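Local coordinates for glutathione S-transferase delta (Bombyx mori, PDB 3VK9), which probably catalyses the conjugation of glutathione to electrophilic substrates, as a delta-class glutathione transferase that works as a homodimer, at residues A[148-152]-A[153-157]; A[186-189]-A[190-194]. All coordinates share one frame; numbering follows the deposited sequence. Where two conformers were deposited one is given.

Contact 1 (A[148-152]-A[153-157]); sequences YVAGP and NLTVA
The chain turns back between Tyr148 and Ala157 so that the CA atoms of Tyr148 and Leu154 come within 6.1 Å, and at Gly151 phi is 113°, where a side chain would collide with the preceding carbonyl. This loop leads into helix 156-167 through the Ser/Thr-X-X-Asp N-capping box familiar at this helix start in glutathione transferases. Thr155 is the N-cap: its OG1 accepts from Ala157 N at 3.2 Å, while Asp158 takes the Thr155 N-H in return. Tyr148 has its CG beside the backbone N and anti to the carbonyl carbon (chi1 -67°), which lays the ring against the returning loop. Leu154 N lies 3.4 Å above the ring plane, offset toward the rim. Leu154 CB sits over the ring face, 4.2 Å from its centroid, in a CH-pi contact, and Leu154 CD1 lies 3.6 Å from Tyr148 CE1. A flat, broad side chain thus covers backbone and leucine together, while its hydroxyl bonds to Thr191. A leucine in place of Tyr148 would probably leave Leu154 without its aromatic face and deprive Thr191 of its phenolic partner. Nearer the helix, small and branched residues fit: Val149 CG1 meets Ala157 CB at 3.8 Å. Between the arms a water spans the turn, accepting from Ala150 N and donating to Asn153 O, and it also accepts from Thr155 OG1, its oxygen 2.8 Å from that OG1.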
loop_
_atom_site.group_PDB
_atom_site.type_symbol
_atom_site.label_atom_id
_atom_site.label_comp_id
_atom_site.label_asym_id
_atom_site.label_seq_id
_atom_site.Cartn_x
_atom_site.Cartn_y
_atom_site.Cartn_z
ATOM N N TYR A 148 7.782 17.829 -8.174
ATOM C CA TYR A 148 7.840 16.489 -7.608
ATOM C C TYR A 148 6.433 16.009 -7.307
ATOM O O TYR A 148 5.474 16.768 -7.401
ATOM C CB TYR A 148 8.698 16.480 -6.336
ATOM C CG TYR A 148 10.168 16.752 -6.577
ATOM C CD1 TYR A 148 10.979 15.789 -7.172
ATOM C CD2 TYR A 148 10.749 17.969 -6.220
ATOM C CE1 TYR A 148 12.325 16.021 -7.398
ATOM C CE2 TYR A 148 12.115 18.218 -6.441
ATOM C CZ TYR A 148 12.894 17.231 -7.037
ATOM O OH TYR A 148 14.243 17.433 -7.274
ATOM N N VAL A 149 6.311 14.747 -6.923
ATOM C CA VAL A 149 5.011 14.096 -6.891
ATOM C C VAL A 149 4.262 14.373 -5.582
ATOM O O VAL A 149 3.044 14.219 -5.507
ATOM C CB VAL A 149 5.151 12.569 -7.161
ATOM C CG1 VAL A 149 5.558 11.825 -5.888
ATOM C CG2 VAL A 149 3.865 11.999 -7.747
ATOM N N ALA A 150 4.986 14.791 -4.551
ATOM C CA ALA A 150 4.348 15.027 -3.255
ATOM C C ALA A 150 4.954 16.247 -2.566
ATOM O O ALA A 150 5.536 16.166 -1.477
ATOM C CB ALA A 150 4.449 13.792 -2.375
ATOM N N GLY A 151 4.816 17.386 -3.218
ATOM C CA GLY A 151 5.282 18.619 -2.630
ATOM C C GLY A 151 6.451 19.186 -3.400
ATOM O O GLY A 151 6.844 18.644 -4.435
ATOM N N PRO A 152 7.012 20.284 -2.890
ATOM C CA PRO A 152 8.088 21.002 -3.574
ATOM C C PRO A 152 9.453 20.303 -3.512
ATOM O O PRO A 152 10.320 20.645 -4.298
ATOM C CB PRO A 152 8.128 22.348 -2.835
ATOM C CG PRO A 152 7.584 22.047 -1.472
ATOM C CD PRO A 152 6.521 21.013 -1.701
ATOM N N ASN A 153 9.644 19.351 -2.607
ATOM C CA ASN A 153 10.942 18.685 -2.507
ATOM C C ASN A 153 10.892 17.231 -2.962
ATOM O O ASN A 153 9.828 16.609 -2.979
ATOM C CB ASN A 153 11.449 18.747 -1.072
ATOM C CG ASN A 153 11.285 20.123 -0.468
ATOM O OD1 ASN A 153 11.763 21.104 -1.026
ATOM N ND2 ASN A 153 10.589 20.206 0.666
ATOM N N LEU A 154 12.053 16.693 -3.319
ATOM C CA LEU A 154 12.192 15.258 -3.529
ATOM C C LEU A 154 11.776 14.523 -2.242
ATOM O O LEU A 154 12.190 14.902 -1.144
ATOM C CB LEU A 154 13.638 14.918 -3.869
ATOM C CG LEU A 154 13.937 13.445 -4.174
ATOM C CD1 LEU A 154 13.582 13.132 -5.619
ATOM C CD2 LEU A 154 15.399 13.133 -3.892
ATOM N N THR A 155 10.946 13.493 -2.374
ATOM C CA THR A 155 10.559 12.684 -1.198
ATOM C C THR A 155 10.643 11.181 -1.476
ATOM O O THR A 155 10.802 10.750 -2.619
ATOM C CB THR A 155 9.135 13.004 -0.709
ATOM O OG1 THR A 155 8.179 12.571 -1.688
ATOM C CG2 THR A 155 8.962 14.514 -0.446
ATOM N N VAL A 156 10.529 10.376 -0.425
ATOM C CA VAL A 156 10.519 8.943 -0.611
ATOM C C VAL A 156 9.413 8.506 -1.580
ATOM O O VAL A 156 9.494 7.417 -2.148
ATOM C CB VAL A 156 10.385 8.191 0.736
ATOM C CG1 VAL A 156 11.672 8.320 1.536
ATOM C CG2 VAL A 156 9.184 8.723 1.524
ATOM N N ALA A 157 8.380 9.337 -1.757
ATOM C CA ALA A 157 7.345 9.042 -2.747
ATOM C C ALA A 157 7.878 9.077 -4.184
ATOM O O ALA A 157 7.542 8.215 -4.989
ATOM C CB ALA A 157 6.148 9.982 -2.594
HETATM O O HOH W 1 7.745 14.642 -3.492
HETATM O O HOH W 2 7.976 17.847 -0.791
#

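Contact 2 (A[186-189]-A[190-194]); sequences ETVK and STAPG
Thr191 holds OG1 between its backbone N and carbonyl carbon (chi1 54°), a rotation that turns the hydroxyl back along the helix onto Thr187 O, whereas Ser190, in one of its two conformers, sets OG beside its own N and anti to the carbonyl carbon, facing Glu186 O. Both are the i to i-4 hydroxyl-to-carbonyl bonds that serine and threonine often make inside helices, here in the last turn of helix 179-191. Thr191 OG1 donates to Thr187 O over 2.6 Å, from above the carbonyl plane. Ser190 OG lies 2.9 Å from Glu186 O, a bond that holds for this conformer only; Ser190 N reaches the same oxygen at 3.2 Å from the opposite face of its plane. Two residues beyond Glu186, Val188 O also takes two donors. Ala192 N approaches in the carbonyl plane at 2.8 Å, nearly straight (165° at the hydrogen), and Thr191 N comes in at 3.1 Å from above that plane. On the inner side the apolar residues suit helix packing: Val188 CG1 faces Ala192 CB at 4.2 Å, and these two side chains rest on Ile162 and Leu159 of helix 156-167. Thr187 turns its own hydroxyl to Arg183 O. Short hydroxyl-bearing side chains therefore supply donors to Glu186 O and Thr187 O, while two backbone N-H groups hold Val188 O, so these carbonyls keep partners as the helix runs out.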
loop_
_atom_site.group_PDB
_atom_site.type_symbol
_atom_site.label_atom_id
_atom_site.label_comp_id
_atom_site.label_asym_id
_atom_site.label_seq_id
_atom_site.Cartn_x
_atom_site.Cartn_y
_atom_site.Cartn_z
ATOM N N GLU A 186 12.646 12.847 -15.683
ATOM C CA GLU A 186 13.942 13.469 -15.906
ATOM C C GLU A 186 14.465 14.205 -14.675
ATOM O O GLU A 186 15.634 14.091 -14.336
ATOM C CB GLU A 186 13.892 14.437 -17.090
ATOM C CG GLU A 186 15.235 15.096 -17.342
ATOM C CD GLU A 186 15.196 16.132 -18.436
ATOM O OE1 GLU A 186 14.092 16.620 -18.768
ATOM O OE2 GLU A 186 16.277 16.469 -18.952
ATOM N N THR A 187 13.598 14.965 -14.017
ATOM C CA THR A 187 13.995 15.708 -12.828
ATOM C C THR A 187 14.537 14.769 -11.748
ATOM O O THR A 187 15.576 15.018 -11.140
ATOM C CB THR A 187 12.798 16.497 -12.213
ATOM O OG1 THR A 187 12.272 17.427 -13.167
ATOM C CG2 THR A 187 13.236 17.252 -10.954
ATOM N N VAL A 188 13.825 13.679 -11.510
ATOM C CA VAL A 188 14.215 12.774 -10.438
ATOM C C VAL A 188 15.530 12.065 -10.784
ATOM O O VAL A 188 16.424 11.978 -9.952
ATOM C CB VAL A 188 13.085 11.818 -10.075
ATOM C CG1 VAL A 188 13.568 10.747 -9.084
ATOM C CG2 VAL A 188 11.928 12.625 -9.464
ATOM N N LYS A 189 15.669 11.636 -12.033
ATOM C CA LYS A 189 16.916 11.037 -12.503
ATOM C C LYS A 189 18.125 11.919 -12.190
ATOM O O LYS A 189 19.181 11.426 -11.784
ATOM C CB LYS A 189 16.852 10.817 -14.017
ATOM C CG LYS A 189 16.112 9.573 -14.457
ATOM C CD LYS A 189 15.784 9.678 -15.933
ATOM C CE LYS A 189 16.011 8.379 -16.679
ATOM N NZ LYS A 189 15.875 8.647 -18.148
ATOM N N SER A 190 17.967 13.227 -12.385
ATOM C CA SER A 190 19.069 14.173 -12.242
ATOM C C SER A 190 19.204 14.742 -10.836
ATOM O O SER A 190 20.132 15.506 -10.557
ATOM C CB SER A 190 18.898 15.336 -13.223
ATOM O OG SER A 190 18.394 14.875 -14.456
ATOM N N THR A 191 18.274 14.403 -9.952
ATOM C CA THR A 191 18.338 14.965 -8.600
ATOM C C THR A 191 18.417 13.947 -7.465
ATOM O O THR A 191 18.883 14.270 -6.369
ATOM C CB THR A 191 17.205 15.990 -8.330
ATOM O OG1 THR A 191 15.933 15.403 -8.607
ATOM C CG2 THR A 191 17.392 17.241 -9.200
ATOM N N ALA A 192 17.971 12.719 -7.714
ATOM C CA ALA A 192 18.098 11.683 -6.700
ATOM C C ALA A 192 19.564 11.253 -6.580
ATOM O O ALA A 192 20.142 10.748 -7.537
ATOM C CB ALA A 192 17.210 10.489 -7.041
ATOM N N PRO A 193 20.179 11.461 -5.402
ATOM C CA PRO A 193 21.577 11.033 -5.251
ATOM C C PRO A 193 21.751 9.539 -5.599
ATOM O O PRO A 193 20.893 8.723 -5.244
ATOM C CB PRO A 193 21.850 11.265 -3.760
ATOM C CG PRO A 193 20.893 12.347 -3.361
ATOM C CD PRO A 193 19.643 12.074 -4.172
ATOM N N GLY A 194 22.831 9.202 -6.302
ATOM C CA GLY A 194 23.174 7.818 -6.592
ATOM C C GLY A 194 22.172 7.063 -7.450
ATOM O O GLY A 194 22.104 5.834 -7.400
#

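Contact 1 closes before contact 2 opens along the chain, yet their centres lie about 12 Å apart and they touch directly. Contact 1 is the loop and cap that start helix 156-167; contact 2 is the last turn of helix 179-191, the next helix in the chain, which leads on towards helix 195-213. The two join chiefly through Tyr148, whose ring packs on Val188 with CE1 4.0 Å from CG2, and whose OH lies 3.0 Å from Thr191 OG1 as a probable hydrogen bond. Leu154 adds packing against Ala192. The loop leading into one helix is thereby fastened to the end of the next within the all-helical C-terminal domain.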